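Local coordinates for uncharacterized protein (Pseudomonas aeruginosa, PDB 4O5P) that probably hydrolyses membrane phospholipids as an effector delivered by the type VI secretion system, using an alpha/beta-hydrolase-like catalytic domain, at residues A462-G467 and R474-L479; I480-I485 and S631-Q636; S624-D629 and D680-R685. All coordinates share one frame; numbering follows the deposited sequence.

Contact 1. Residues A462-G467 and R474-L479; sequences AQAKAG and RRETAL
A polar helix-end contact joins the C-terminal end of helix 451-463 and the residues just after it to the flank of helix 469-487, which follows in the chain. Gln463 and Arg475 run alongside in opposite senses, amide and guanidinium planes only 17° apart. Arg475 NH1 donates to Gln463 OE1 at 3.2 Å, reaching it from above the carbonyl plane. The amide nitrogen is held more squarely: Gln463 NE2 gives a bond of 3.1 Å to the syn lone pair of Glu476 OE2. A bend at chi2 (85°) turns the amide back toward helix 469-487, where it lies against Leu479 CD2. Both amide ends have further partners, OE1 in Arg633 and NE2 in Trp460 O, while Glu476 OE1 is taken by His338 and Trp460. One water accepts from Lys465 N and Arg475 NH1 and donates to Glu476 OE2. Lys465 lies athwart Arg475, its CD over one guanidinium face, 3.4 Å from Arg475 NE. The helix ends at Gln463, and its carbonyl O meets Arg475 NH1 in a weak bond (3.1 Å, 131°), in an arrangement of two successive alpha-helices joined by a short link, the second turning back on the end of the first.

Contact 2. Residues I480-I485 and S631-Q636; sequences ITAWRI and SARYHQ
Two helices of the Tle1-like C-terminal region, 469-487 and 616-637, pack here at a steep crossing, with Ala482 set directly against the backbone of Arg633 and Tyr634. The axes of the short segments approach to 7.7 Å at a signed crossing angle of -69°, and the CA atoms of Ala482 and Tyr634 lie only 4.3 Å apart. So close an approach is consistent with the small side chain of Ala482 at the crossing point: Ala482 CB points at the other helix and sits 3.3 Å from Tyr634 N, while the base of the Arg633 side chain lies alongside it, Arg633 CB being 3.8 Å from Ala482 CB.

One turn further on, Ile485 spreads its two branches over different residues. Its CG2, anti to the backbone N because chi1 is -68°, leans obliquely on the Tyr634 ring in an off-centre CH-pi contact, 4.2 Å from the centroid. The other branch ends in CD1, which rests on the backbone of Ser631, 3.7 Å from its CA. At the edge of the Tyr634 ring, near its plane, stands the carbonyl oxygen of Ala482.

Polar ends turn to partners beyond the crossing. Ser631 OG bonds to His627 O, one turn earlier in its own helix, and to Tyr586 OH, whereas the bent Arg633 chain carries its guanidinium to Gln463. Phe582 and Tyr586 of helix 571-587 also touch Ile485. Cohesion between the two segments therefore comes from dispersion and shape fit, while Ser631 OG and the Arg633 guanidinium find their partners outside them.

Contact 3. Residues S624-D629 and D680-R685; sequences SQIHRD and DYFRYR
Ile626 projects from helix 616-637 into the irregular segment 680-685, a helix-on-loop packing in the Tle1-like C-terminal region, and lies between the Phe682 and Tyr684 side chains. It meets Tyr684 from the opposite direction, so that the isoleucine end comes down on the phenol. Ile626 CD1 stands over one face of that ring, 3.8 Å from the centroid and 17° off the normal, a CH-pi contact, and CG1 is tighter still at 3.3 Å from Tyr684 CE1. With chi1 at -71°, CG2 takes the position anti to the backbone N and is directed to the other aromatic residue, meeting Phe682 CD2 at 3.8 Å where the two side chains lie aslant of each other. Ile626 CD1 also reaches the backbone between the rings, 3.6 Å from Phe682 C.

On the next residue along the helix, the imidazole of His627 is inclined to Phe682, with His627 CD2 4.0 Å from Phe682 CE2; its NE2 is bonded to Tyr586 O. The Gln625 side chain passes athwart the phenol, its CB and CG close to Tyr684 OH. Asp629, paired with Arg474 of helix 469-487, is joined to the phenol through a water lying in the ring plane, which accepts from Tyr684 OH at 2.6 Å and donates to Asp629 OD2 at 2.8 Å.

How the contacts relate
The three contacts form one continuous patch, with centres 11 to 14 Å apart. Contacts 1 and 2 share helix 469-487, and contacts 2 and 3 share helix 616-637. Arg633 ties contact 2 to contact 1, its NH2 lying 3.0 Å from Gln463 OE1 in a probable hydrogen bond. Contacts 1 and 3 are joined by the salt bridge from Arg474 NE to Asp629 OD2 (2.8 Å). Between contacts 2 and 3, Thr481 OG1 packs 3.4 Å from Ile626 CG2. Arg685, at the end of segment 680-685, forms a salt bridge with Asp281, which may be the acid of a Ser237-His379-Asp281 triad.

Contact 1. Residues A462-G467 and R474-L479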
ATOM      1  N   ALA A 462      -4.400  25.377   6.849  1.00 19.40           N
ATOM      2  CA  ALA A 462      -4.438  26.792   6.515  1.00 18.45           C
ATOM      3  C   ALA A 462      -3.122  27.333   5.952  1.00 19.37           C
ATOM      4  O   ALA A 462      -3.154  28.254   5.132  1.00 18.85           O
ATOM      5  CB  ALA A 462      -4.904  27.617   7.722  1.00 20.56           C
ATOM      6  N   GLN A 463      -1.974  26.797   6.375  1.00 16.90           N
ATOM      7  CA  GLN A 463      -0.707  27.286   5.791  1.00 18.33           C
ATOM      8  C   GLN A 463      -0.370  26.654   4.445  1.00 18.15           C
ATOM      9  O   GLN A 463       0.478  27.155   3.700  1.00 17.30           O
ATOM     10  CB  GLN A 463       0.478  27.063   6.735  1.00 18.62           C
ATOM     11  CG  GLN A 463       0.764  25.587   7.051  1.00 18.40           C
ATOM     12  CD  GLN A 463       1.638  24.894   6.019  1.00 16.03           C
ATOM     13  OE1 GLN A 463       2.582  25.481   5.468  1.00 17.08           O
ATOM     14  NE2 GLN A 463       1.326  23.625   5.751  1.00 15.23           N
ATOM     15  N   ALA A 464      -1.007  25.526   4.156  1.00 18.42           N
ATOM     16  CA  ALA A 464      -0.685  24.782   2.957  1.00 17.55           C
ATOM     17  C   ALA A 464      -1.120  25.573   1.735  1.00 19.29           C
ATOM     18  O   ALA A 464      -2.163  26.243   1.757  1.00 19.79           O
ATOM     19  CB  ALA A 464      -1.363  23.419   2.990  1.00 17.97           C
ATOM     20  N   LYS A 465      -0.326  25.481   0.670  1.00 19.82           N
ATOM     21  CA  LYS A 465      -0.583  26.248  -0.545  1.00 21.41           C
ATOM     22  C   LYS A 465      -1.035  25.358  -1.690  1.00 24.07           C
ATOM     23  O   LYS A 465      -0.497  24.267  -1.914  1.00 17.63           O
ATOM     24  CB  LYS A 465       0.647  27.065  -0.962  1.00 21.35           C
ATOM     25  CG  LYS A 465       0.793  28.408  -0.235  1.00 26.64           C
ATOM     26  CD  LYS A 465       2.175  29.043  -0.476  1.00 28.21           C
ATOM     27  CE  LYS A 465       2.328  30.342   0.324  1.00 35.45           C
ATOM     28  NZ  LYS A 465       3.754  30.783   0.484  1.00 39.37           N
ATOM     29  N   ALA A 466      -2.031  25.851  -2.418  1.00 21.50           N
ATOM     30  CA  ALA A 466      -2.563  25.156  -3.583  1.00 21.47           C
ATOM     31  C   ALA A 466      -1.499  24.981  -4.661  1.00 23.52           C
ATOM     32  O   ALA A 466      -0.661  25.862  -4.880  1.00 21.07           O
ATOM     33  CB  ALA A 466      -3.754  25.926  -4.145  1.00 23.78           C
ATOM     34  N   GLY A 467      -1.531  23.833  -5.328  1.00 19.31           N
ATOM     35  CA  GLY A 467      -0.739  23.633  -6.526  1.00 21.60           C
ATOM     36  C   GLY A 467      -0.875  22.187  -6.932  1.00 19.58           C
ATOM     37  O   GLY A 467      -1.555  21.426  -6.258  1.00 17.36           O
ATOM     38  N   ARG A 474       7.095  19.483  -2.926  1.00 15.04           N
ATOM     39  CA  ARG A 474       8.290  20.312  -2.766  1.00 16.81           C
ATOM     40  C   ARG A 474       8.167  21.158  -1.495  1.00 15.04           C
ATOM     41  O   ARG A 474       9.057  21.147  -0.623  1.00 16.89           O
ATOM     42  CB  ARG A 474       8.492  21.232  -3.991  1.00 19.45           C
ATOM     43  CG  ARG A 474       9.580  22.291  -3.779  1.00 20.33           C
ATOM     44  CD  ARG A 474       9.763  23.294  -4.926  1.00 17.00           C
ATOM     45  NE  ARG A 474      10.913  24.163  -4.620  1.00 17.84           N
ATOM     46  CZ  ARG A 474      11.274  25.242  -5.315  1.00 23.78           C
ATOM     47  NH1 ARG A 474      10.584  25.641  -6.383  1.00 20.92           N
ATOM     48  NH2 ARG A 474      12.333  25.939  -4.930  1.00 24.00           N
ATOM     49  N   ARG A 475       7.045  21.861  -1.374  1.00 14.84           N
ATOM     50  CA  ARG A 475       6.874  22.791  -0.259  1.00 14.79           C
ATOM     51  C   ARG A 475       6.686  22.104   1.107  1.00 13.71           C
ATOM     52  O   ARG A 475       7.258  22.538   2.104  1.00 13.72           O
ATOM     53  CB  ARG A 475       5.740  23.797  -0.563  1.00 14.78           C
ATOM     54  CG  ARG A 475       5.648  24.943   0.461  1.00 21.16           C
ATOM     55  CD  ARG A 475       4.633  26.022   0.051  1.00 21.59           C
ATOM     56  NE  ARG A 475       4.640  27.142   0.991  1.00 25.09           N
ATOM     57  CZ  ARG A 475       3.911  27.185   2.107  1.00 25.71           C
ATOM     58  NH1 ARG A 475       3.123  26.167   2.417  1.00 20.40           N
ATOM     59  NH2 ARG A 475       3.967  28.237   2.922  1.00 25.24           N
ATOM     60  N   GLU A 476       5.928  21.007   1.147  1.00 12.70           N
ATOM     61  CA  GLU A 476       5.726  20.271   2.397  1.00 13.46           C
ATOM     62  C   GLU A 476       6.997  19.554   2.848  1.00 13.26           C
ATOM     63  O   GLU A 476       7.258  19.421   4.059  1.00 14.43           O
ATOM     64  CB  GLU A 476       4.543  19.294   2.261  1.00 15.67           C
ATOM     65  CG  GLU A 476       3.213  20.036   2.200  1.00 14.50           C
ATOM     66  CD  GLU A 476       2.978  20.852   3.461  1.00 15.22           C
ATOM     67  OE1 GLU A 476       3.357  20.367   4.567  1.00 11.48           O
ATOM     68  OE2 GLU A 476       2.396  21.963   3.351  1.00 15.17           O
ATOM     69  N   THR A 477       7.809  19.142   1.876  1.00 13.27           N
ATOM     70  CA  THR A 477       9.089  18.500   2.199  1.00 14.16           C
ATOM     71  C   THR A 477       9.930  19.564   2.846  1.00 13.57           C
ATOM     72  O   THR A 477      10.589  19.301   3.854  1.00 14.25           O
ATOM     73  CB  THR A 477       9.815  17.958   0.976  1.00 11.43           C
ATOM     74  OG1 THR A 477       8.995  16.961   0.341  1.00 13.77           O
ATOM     75  CG2 THR A 477      11.141  17.276   1.408  1.00 14.04           C
ATOM     76  N   ALA A 478       9.876  20.770   2.272  1.00 13.40           N
ATOM     77  CA  ALA A 478      10.602  21.914   2.833  1.00 15.62           C
ATOM     78  C   ALA A 478      10.156  22.232   4.259  1.00 13.79           C
ATOM     79  O   ALA A 478      10.985  22.568   5.105  1.00 14.45           O
ATOM     80  CB  ALA A 478      10.453  23.137   1.940  1.00 14.80           C
ATOM     81  N   LEU A 479       8.855  22.152   4.519  1.00 13.20           N
ATOM     82  CA  LEU A 479       8.327  22.444   5.862  1.00 15.17           C
ATOM     83  C   LEU A 479       8.812  21.449   6.918  1.00 14.08           C
ATOM     84  O   LEU A 479       9.316  21.838   7.991  1.00 14.09           O
ATOM     85  CB  LEU A 479       6.794  22.520   5.835  1.00 16.29           C
ATOM     86  CG  LEU A 479       6.032  22.681   7.152  1.00 15.76           C
ATOM     87  CD1 LEU A 479       6.541  23.892   7.942  1.00 15.44           C
ATOM     88  CD2 LEU A 479       4.523  22.807   6.859  1.00 15.88           C
TER
HETATM   89  O   HOH W   1       2.226  29.781   4.598  1.00 35.07           O
HETATM   90  O   HOH W   2       2.156  23.716   1.337  1.00 19.01           O

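Contact 2. Residues I480-I485 and S631-Q636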
ATOM      1  N   ILE A 480       8.693  20.161   6.624  1.00 14.11           N
ATOM      2  CA  ILE A 480       9.152  19.191   7.615  1.00 14.65           C
ATOM      3  C   ILE A 480      10.691  19.219   7.751  1.00 15.46           C
ATOM      4  O   ILE A 480      11.229  19.001   8.838  1.00 12.38           O
ATOM      5  CB  ILE A 480       8.585  17.779   7.355  1.00 11.85           C
ATOM      6  CG1 ILE A 480       8.788  16.893   8.583  1.00 11.46           C
ATOM      7  CG2 ILE A 480       9.208  17.169   6.126  1.00 15.82           C
ATOM      8  CD1 ILE A 480       8.071  15.526   8.520  1.00 14.00           C
ATOM      9  N   THR A 481      11.388  19.528   6.658  1.00 13.79           N
ATOM     10  CA  THR A 481      12.836  19.753   6.739  1.00 15.70           C
ATOM     11  C   THR A 481      13.130  20.898   7.713  1.00 15.62           C
ATOM     12  O   THR A 481      13.979  20.766   8.603  1.00 16.15           O
ATOM     13  CB  THR A 481      13.436  20.107   5.363  1.00 17.21           C
ATOM     14  OG1 THR A 481      13.312  18.985   4.475  1.00 17.55           O
ATOM     15  CG2 THR A 481      14.929  20.475   5.503  1.00 15.69           C
ATOM     16  N   ALA A 482      12.428  22.022   7.536  1.00 15.10           N
ATOM     17  CA  ALA A 482      12.568  23.170   8.436  1.00 16.90           C
ATOM     18  C   ALA A 482      12.365  22.769   9.893  1.00 16.37           C
ATOM     19  O   ALA A 482      13.134  23.178  10.756  1.00 15.69           O
ATOM     20  CB  ALA A 482      11.599  24.292   8.049  1.00 14.53           C
ATOM     21  N   TRP A 483      11.341  21.958  10.166  1.00 14.25           N
ATOM     22  CA  TRP A 483      11.116  21.465  11.528  1.00 17.31           C
ATOM     23  C   TRP A 483      12.260  20.585  12.042  1.00 14.53           C
ATOM     24  O   TRP A 483      12.640  20.676  13.213  1.00 14.83           O
ATOM     25  CB  TRP A 483       9.805  20.684  11.594  1.00 16.41           C
ATOM     26  CG  TRP A 483       9.510  20.047  12.929  1.00 13.96           C
ATOM     27  CD1 TRP A 483       8.811  20.600  13.966  1.00 16.24           C
ATOM     28  CD2 TRP A 483       9.853  18.716  13.344  1.00 15.17           C
ATOM     29  NE1 TRP A 483       8.703  19.690  15.006  1.00 15.44           N
ATOM     30  CE2 TRP A 483       9.344  18.534  14.651  1.00 15.59           C
ATOM     31  CE3 TRP A 483      10.564  17.668  12.744  1.00 15.54           C
ATOM     32  CZ2 TRP A 483       9.518  17.348  15.364  1.00 14.81           C
ATOM     33  CZ3 TRP A 483      10.725  16.487  13.447  1.00 15.80           C
ATOM     34  CH2 TRP A 483      10.201  16.336  14.742  1.00 17.53           C
ATOM     35  N   ARG A 484      12.800  19.734  11.171  1.00 15.88           N
ATOM     36  CA  ARG A 484      13.945  18.894  11.536  1.00 15.99           C
ATOM     37  C   ARG A 484      15.207  19.707  11.803  1.00 14.71           C
ATOM     38  O   ARG A 484      16.018  19.307  12.628  1.00 17.94           O
ATOM     39  CB  ARG A 484      14.253  17.838  10.461  1.00 13.05           C
ATOM     40  CG  ARG A 484      13.210  16.756  10.319  1.00 18.45           C
ATOM     41  CD  ARG A 484      13.419  15.948   9.025  1.00 16.95           C
ATOM     42  NE  ARG A 484      12.281  15.048   8.856  1.00 22.15           N
ATOM     43  CZ  ARG A 484      11.798  14.680   7.681  1.00 15.99           C
ATOM     44  NH1 ARG A 484      12.369  15.108   6.563  1.00 16.15           N
ATOM     45  NH2 ARG A 484      10.755  13.879   7.633  1.00 21.54           N
ATOM     46  N   ILE A 485      15.396  20.830  11.111  1.00 14.71           N
ATOM     47  CA  ILE A 485      16.612  21.623  11.350  1.00 16.67           C
ATOM     48  C   ILE A 485      16.693  22.019  12.842  1.00 20.54           C
ATOM     49  O   ILE A 485      17.777  22.043  13.443  1.00 15.95           O
ATOM     50  CB  ILE A 485      16.695  22.873  10.441  1.00 16.02           C
ATOM     51  CG1 ILE A 485      16.901  22.466   8.978  1.00 15.14           C
ATOM     52  CG2 ILE A 485      17.844  23.793  10.873  1.00 16.57           C
ATOM     53  CD1 ILE A 485      16.630  23.611   7.999  1.00 17.97           C
ATOM     54  N   SER A 631      15.903  25.506   4.833  1.00 13.55           N
ATOM     55  CA  SER A 631      16.540  26.533   5.655  1.00 15.96           C
ATOM     56  C   SER A 631      15.725  27.848   5.671  1.00 19.00           C
ATOM     57  O   SER A 631      15.466  28.462   6.759  1.00 21.08           O
ATOM     58  CB  SER A 631      17.955  26.778   5.131  1.00 17.62           C
ATOM     59  OG  SER A 631      18.714  25.582   5.190  1.00 19.99           O
ATOM     60  N   ALA A 632      15.311  28.284   4.506  1.00 16.51           N
ATOM     61  CA  ALA A 632      14.481  29.478   4.381  1.00 21.40           C
ATOM     62  C   ALA A 632      13.210  29.388   5.214  1.00 20.75           C
ATOM     63  O   ALA A 632      12.951  30.248   5.996  1.00 23.27           O
ATOM     64  CB  ALA A 632      14.187  29.821   2.920  1.00 19.95           C
ATOM     65  N   ARG A 633      12.498  28.279   5.096  1.00 21.77           N
ATOM     66  CA  ARG A 633      11.342  28.016   5.946  1.00 20.71           C
ATOM     67  C   ARG A 633      11.642  27.936   7.428  1.00 21.09           C
ATOM     68  O   ARG A 633      10.909  28.425   8.196  1.00 21.94           O
ATOM     69  CB  ARG A 633      10.521  26.825   5.499  1.00 19.34           C
ATOM     70  CG  ARG A 633       9.255  26.658   6.292  1.00 20.09           C
ATOM     71  CD  ARG A 633       8.149  27.511   5.723  1.00 22.76           C
ATOM     72  NE  ARG A 633       6.907  27.479   6.448  1.00 36.35           N
ATOM     73  CZ  ARG A 633       5.768  26.932   6.047  1.00 25.31           C
ATOM     74  NH1 ARG A 633       5.655  26.317   4.896  1.00 29.08           N
ATOM     75  NH2 ARG A 633       4.723  27.023   6.835  1.00 25.37           N
ATOM     76  N   TYR A 634      12.751  27.345   7.800  1.00 21.03           N
ATOM     77  CA  TYR A 634      13.212  27.372   9.159  1.00 20.44           C
ATOM     78  C   TYR A 634      13.139  28.752   9.743  1.00 18.67           C
ATOM     79  O   TYR A 634      12.720  28.880  10.830  1.00 18.67           O
ATOM     80  CB  TYR A 634      14.646  26.887   9.317  1.00 20.12           C
ATOM     81  CG  TYR A 634      15.260  27.121  10.691  1.00 21.01           C
ATOM     82  CD1 TYR A 634      15.072  26.243  11.713  1.00 18.74           C
ATOM     83  CD2 TYR A 634      15.986  28.243  10.940  1.00 20.87           C
ATOM     84  CE1 TYR A 634      15.657  26.427  12.930  1.00 19.61           C
ATOM     85  CE2 TYR A 634      16.554  28.457  12.157  1.00 27.47           C
ATOM     86  CZ  TYR A 634      16.380  27.552  13.164  1.00 24.98           C
ATOM     87  OH  TYR A 634      16.955  27.794  14.324  1.00 23.34           O
ATOM     88  N   HIS A 635      13.667  29.721   9.021  1.00 22.08           N
ATOM     89  CA  HIS A 635      13.668  31.100   9.548  1.00 24.83           C
ATOM     90  C   HIS A 635      12.297  31.769   9.732  1.00 26.06           C
ATOM     91  O   HIS A 635      12.201  32.828  10.362  1.00 23.83           O
ATOM     92  CB  HIS A 635      14.607  31.995   8.743  1.00 24.06           C
ATOM     93  CG  HIS A 635      16.037  31.564   8.827  1.00 25.43           C
ATOM     94  ND1 HIS A 635      16.744  31.574  10.010  1.00 26.12           N
ATOM     95  CD2 HIS A 635      16.882  31.085   7.885  1.00 20.06           C
ATOM     96  CE1 HIS A 635      17.968  31.130   9.790  1.00 27.32           C
ATOM     97  NE2 HIS A 635      18.072  30.811   8.512  1.00 22.81           N
ATOM     98  N   GLN A 636      11.241  31.160   9.202  1.00 21.95           N
ATOM     99  CA  GLN A 636       9.901  31.662   9.450  1.00 24.45           C
ATOM    100  C   GLN A 636       9.194  30.791  10.470  1.00 25.60           C
ATOM    101  O   GLN A 636       8.170  31.179  11.030  1.00 24.19           O
ATOM    102  CB  GLN A 636       9.115  31.742   8.146  1.00 28.08           C
ATOM    103  CG  GLN A 636       9.186  33.145   7.540  1.00 39.19           C
ATOM    104  CD  GLN A 636       9.302  33.137   6.038  1.00 44.81           C
ATOM    105  OE1 GLN A 636       9.011  32.128   5.388  1.00 48.06           O
ATOM    106  NE2 GLN A 636       9.724  34.268   5.470  1.00 39.98           N
TER

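Contact 3. Residues S624-D629 and D680-R685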
ATOM      1  N   SER A 624      19.900  19.890  -2.937  1.00 19.03           N
ATOM      2  CA  SER A 624      20.097  21.325  -2.798  1.00 18.22           C
ATOM      3  C   SER A 624      18.809  22.128  -2.652  1.00 17.44           C
ATOM      4  O   SER A 624      18.739  23.053  -1.844  1.00 18.27           O
ATOM      5  CB  SER A 624      20.975  21.870  -3.935  1.00 23.57           C
ATOM      6  OG  SER A 624      22.293  21.330  -3.835  1.00 25.69           O
ATOM      7  N   GLN A 625      17.789  21.797  -3.423  1.00 16.82           N
ATOM      8  CA  GLN A 625      16.515  22.503  -3.292  1.00 19.69           C
ATOM      9  C   GLN A 625      15.916  22.270  -1.896  1.00 15.60           C
ATOM     10  O   GLN A 625      15.413  23.200  -1.266  1.00 16.57           O
ATOM     11  CB  GLN A 625      15.548  22.056  -4.391  1.00 18.95           C
ATOM     12  CG  GLN A 625      14.286  22.916  -4.530  1.00 21.47           C
ATOM     13  CD  GLN A 625      13.510  22.563  -5.781  1.00 20.38           C
ATOM     14  OE1 GLN A 625      13.805  23.056  -6.874  1.00 22.50           O
ATOM     15  NE2 GLN A 625      12.532  21.680  -5.634  1.00 19.54           N
ATOM     16  N   ILE A 626      15.982  21.033  -1.410  1.00 14.05           N
ATOM     17  CA  ILE A 626      15.443  20.728  -0.093  1.00 14.26           C
ATOM     18  C   ILE A 626      16.222  21.491   0.989  1.00 15.43           C
ATOM     19  O   ILE A 626      15.632  22.072   1.893  1.00 15.70           O
ATOM     20  CB  ILE A 626      15.453  19.215   0.182  1.00 13.09           C
ATOM     21  CG1 ILE A 626      14.387  18.524  -0.678  1.00 12.99           C
ATOM     22  CG2 ILE A 626      15.147  18.909   1.661  1.00 15.86           C
ATOM     23  CD1 ILE A 626      14.506  17.000  -0.712  1.00 11.22           C
ATOM     24  N   HIS A 627      17.540  21.493   0.876  1.00 12.54           N
ATOM     25  CA  HIS A 627      18.377  22.196   1.837  1.00 16.94           C
ATOM     26  C   HIS A 627      18.041  23.687   1.864  1.00 15.16           C
ATOM     27  O   HIS A 627      17.800  24.255   2.930  1.00 16.50           O
ATOM     28  CB  HIS A 627      19.844  21.971   1.496  1.00 12.68           C
ATOM     29  CG  HIS A 627      20.767  22.153   2.652  1.00 17.29           C
ATOM     30  ND1 HIS A 627      21.143  23.395   3.113  1.00 14.63           N
ATOM     31  CD2 HIS A 627      21.420  21.248   3.422  1.00 14.22           C
ATOM     32  CE1 HIS A 627      21.985  23.248   4.124  1.00 16.12           C
ATOM     33  NE2 HIS A 627      22.171  21.957   4.330  1.00 15.74           N
ATOM     34  N   ARG A 628      17.990  24.307   0.688  1.00 17.70           N
ATOM     35  CA  ARG A 628      17.651  25.738   0.579  1.00 18.19           C
ATOM     36  C   ARG A 628      16.235  26.139   1.027  1.00 15.13           C
ATOM     37  O   ARG A 628      16.088  27.047   1.873  1.00 16.93           O
ATOM     38  CB  ARG A 628      17.904  26.234  -0.850  1.00 21.72           C
ATOM     39  CG  ARG A 628      19.330  26.015  -1.311  1.00 22.36           C
ATOM     40  CD  ARG A 628      19.610  26.757  -2.609  0.30 25.90           C
ATOM     41  NE  ARG A 628      20.353  25.949  -3.573  0.34 27.78           N
ATOM     42  CZ  ARG A 628      21.648  25.666  -3.469  1.00 32.32           C
ATOM     43  NH1 ARG A 628      22.347  26.113  -2.433  1.00 35.53           N
ATOM     44  NH2 ARG A 628      22.251  24.932  -4.397  1.00 39.51           N
ATOM     45  N   ASP A 629      15.210  25.514   0.436  1.00 12.78           N
ATOM     46  CA  ASP A 629      13.807  25.730   0.836  1.00 14.64           C
ATOM     47  C   ASP A 629      13.644  25.485   2.338  1.00 17.07           C
ATOM     48  O   ASP A 629      13.055  26.300   3.058  1.00 16.85           O
ATOM     49  CB  ASP A 629      12.817  24.773   0.129  1.00 11.50           C
ATOM     50  CG  ASP A 629      12.754  24.933  -1.398  1.00 17.63           C
ATOM     51  OD1 ASP A 629      13.353  25.864  -1.987  1.00 14.06           O
ATOM     52  OD2 ASP A 629      12.074  24.079  -2.021  1.00 14.77           O
ATOM     53  N   ASP A 680      17.066   9.433   2.796  1.00 17.13           N
ATOM     54  CA  ASP A 680      15.845   9.836   2.105  1.00 16.85           C
ATOM     55  C   ASP A 680      15.286  11.187   2.585  1.00 16.45           C
ATOM     56  O   ASP A 680      14.414  11.766   1.942  1.00 14.98           O
ATOM     57  CB  ASP A 680      14.776   8.733   2.217  1.00 18.69           C
ATOM     58  CG  ASP A 680      15.164   7.471   1.463  1.00 20.59           C
ATOM     59  OD1 ASP A 680      15.959   7.596   0.502  1.00 19.88           O
ATOM     60  OD2 ASP A 680      14.689   6.367   1.829  1.00 18.99           O
ATOM     61  N   TYR A 681      15.792  11.692   3.710  1.00 14.98           N
ATOM     62  CA  TYR A 681      15.390  13.017   4.184  1.00 17.76           C
ATOM     63  C   TYR A 681      15.688  14.076   3.136  1.00 17.76           C
ATOM     64  O   TYR A 681      15.041  15.125   3.086  1.00 15.77           O
ATOM     65  CB  TYR A 681      16.141  13.378   5.471  1.00 19.07           C
ATOM     66  CG  TYR A 681      15.642  12.712   6.744  1.00 14.86           C
ATOM     67  CD1 TYR A 681      14.291  12.624   7.027  1.00 17.45           C
ATOM     68  CD2 TYR A 681      16.539  12.192   7.669  1.00 18.81           C
ATOM     69  CE1 TYR A 681      13.840  12.031   8.206  1.00 16.51           C
ATOM     70  CE2 TYR A 681      16.103  11.601   8.844  1.00 18.63           C
ATOM     71  CZ  TYR A 681      14.758  11.525   9.105  1.00 19.51           C
ATOM     72  OH  TYR A 681      14.325  10.930  10.275  1.00 19.92           O
ATOM     73  N   PHE A 682      16.699  13.821   2.314  1.00 17.02           N
ATOM     74  CA  PHE A 682      17.106  14.816   1.351  1.00 15.29           C
ATOM     75  C   PHE A 682      16.857  14.397  -0.084  1.00 12.40           C
ATOM     76  O   PHE A 682      17.543  14.848  -0.994  1.00 11.57           O
ATOM     77  CB  PHE A 682      18.548  15.249   1.608  1.00 15.47           C
ATOM     78  CG  PHE A 682      18.669  16.184   2.769  1.00 17.46           C
ATOM     79  CD1 PHE A 682      18.841  15.699   4.055  1.00 15.15           C
ATOM     80  CD2 PHE A 682      18.531  17.563   2.575  1.00 16.43           C
ATOM     81  CE1 PHE A 682      18.919  16.569   5.133  1.00 16.38           C
ATOM     82  CE2 PHE A 682      18.606  18.447   3.641  1.00 19.40           C
ATOM     83  CZ  PHE A 682      18.805  17.952   4.936  1.00 17.74           C
ATOM     84  N   ARG A 683      15.839  13.565  -0.272  1.00 13.32           N
ATOM     85  CA  ARG A 683      15.294  13.271  -1.597  1.00 16.39           C
ATOM     86  C   ARG A 683      13.783  13.497  -1.583  1.00 15.90           C
ATOM     87  O   ARG A 683      13.120  13.301  -0.547  1.00 13.24           O
ATOM     88  CB  ARG A 683      15.549  11.817  -1.972  1.00 13.65           C
ATOM     89  CG  ARG A 683      17.000  11.486  -2.266  1.00 15.74           C
ATOM     90  CD  ARG A 683      17.192   9.983  -2.442  1.00 17.49           C
ATOM     91  NE  ARG A 683      18.588   9.654  -2.237  1.00 23.58           N
ATOM     92  CZ  ARG A 683      19.081   9.128  -1.125  1.00 21.08           C
ATOM     93  NH1 ARG A 683      18.278   8.811  -0.116  1.00 16.47           N
ATOM     94  NH2 ARG A 683      20.382   8.892  -1.038  1.00 28.06           N
ATOM     95  N   TYR A 684      13.225  13.898  -2.715  1.00 15.71           N
ATOM     96  CA  TYR A 684      11.773  13.951  -2.799  1.00 15.96           C
ATOM     97  C   TYR A 684      11.242  12.540  -2.961  1.00 16.35           C
ATOM     98  O   TYR A 684      11.934  11.656  -3.496  1.00 15.98           O
ATOM     99  CB  TYR A 684      11.304  14.850  -3.943  1.00 15.86           C
ATOM    100  CG  TYR A 684      11.665  16.299  -3.725  1.00 16.21           C
ATOM    101  CD1 TYR A 684      11.201  16.998  -2.623  1.00 15.06           C
ATOM    102  CD2 TYR A 684      12.471  16.964  -4.631  1.00 17.25           C
ATOM    103  CE1 TYR A 684      11.546  18.327  -2.434  1.00 15.26           C
ATOM    104  CE2 TYR A 684      12.816  18.258  -4.446  1.00 16.27           C
ATOM    105  CZ  TYR A 684      12.355  18.938  -3.359  1.00 16.22           C
ATOM    106  OH  TYR A 684      12.729  20.249  -3.231  1.00 17.71           O
ATOM    107  N   ARG A 685      10.034  12.317  -2.461  1.00 15.05           N
ATOM    108  CA  ARG A 685       9.402  11.010  -2.559  1.00 15.45           C
ATOM    109  C   ARG A 685       9.127  10.714  -4.030  1.00 16.02           C
ATOM    110  O   ARG A 685       8.781  11.623  -4.795  1.00 13.86           O
ATOM    111  CB  ARG A 685       8.092  11.024  -1.773  1.00 15.50           C
ATOM    112  CG  ARG A 685       7.288   9.736  -1.838  1.00 12.50           C
ATOM    113  CD  ARG A 685       5.947   9.898  -1.129  1.00 14.53           C
ATOM    114  NE  ARG A 685       5.348   8.595  -0.874  1.00 14.52           N
ATOM    115  CZ  ARG A 685       4.111   8.403  -0.432  1.00 11.95           C
ATOM    116  NH1 ARG A 685       3.310   9.442  -0.188  1.00 11.30           N
ATOM    117  NH2 ARG A 685       3.678   7.166  -0.252  1.00  9.23           N
TER
HETATM  118  O   HOH W   3      11.744  21.436  -1.109  1.00 12.43           O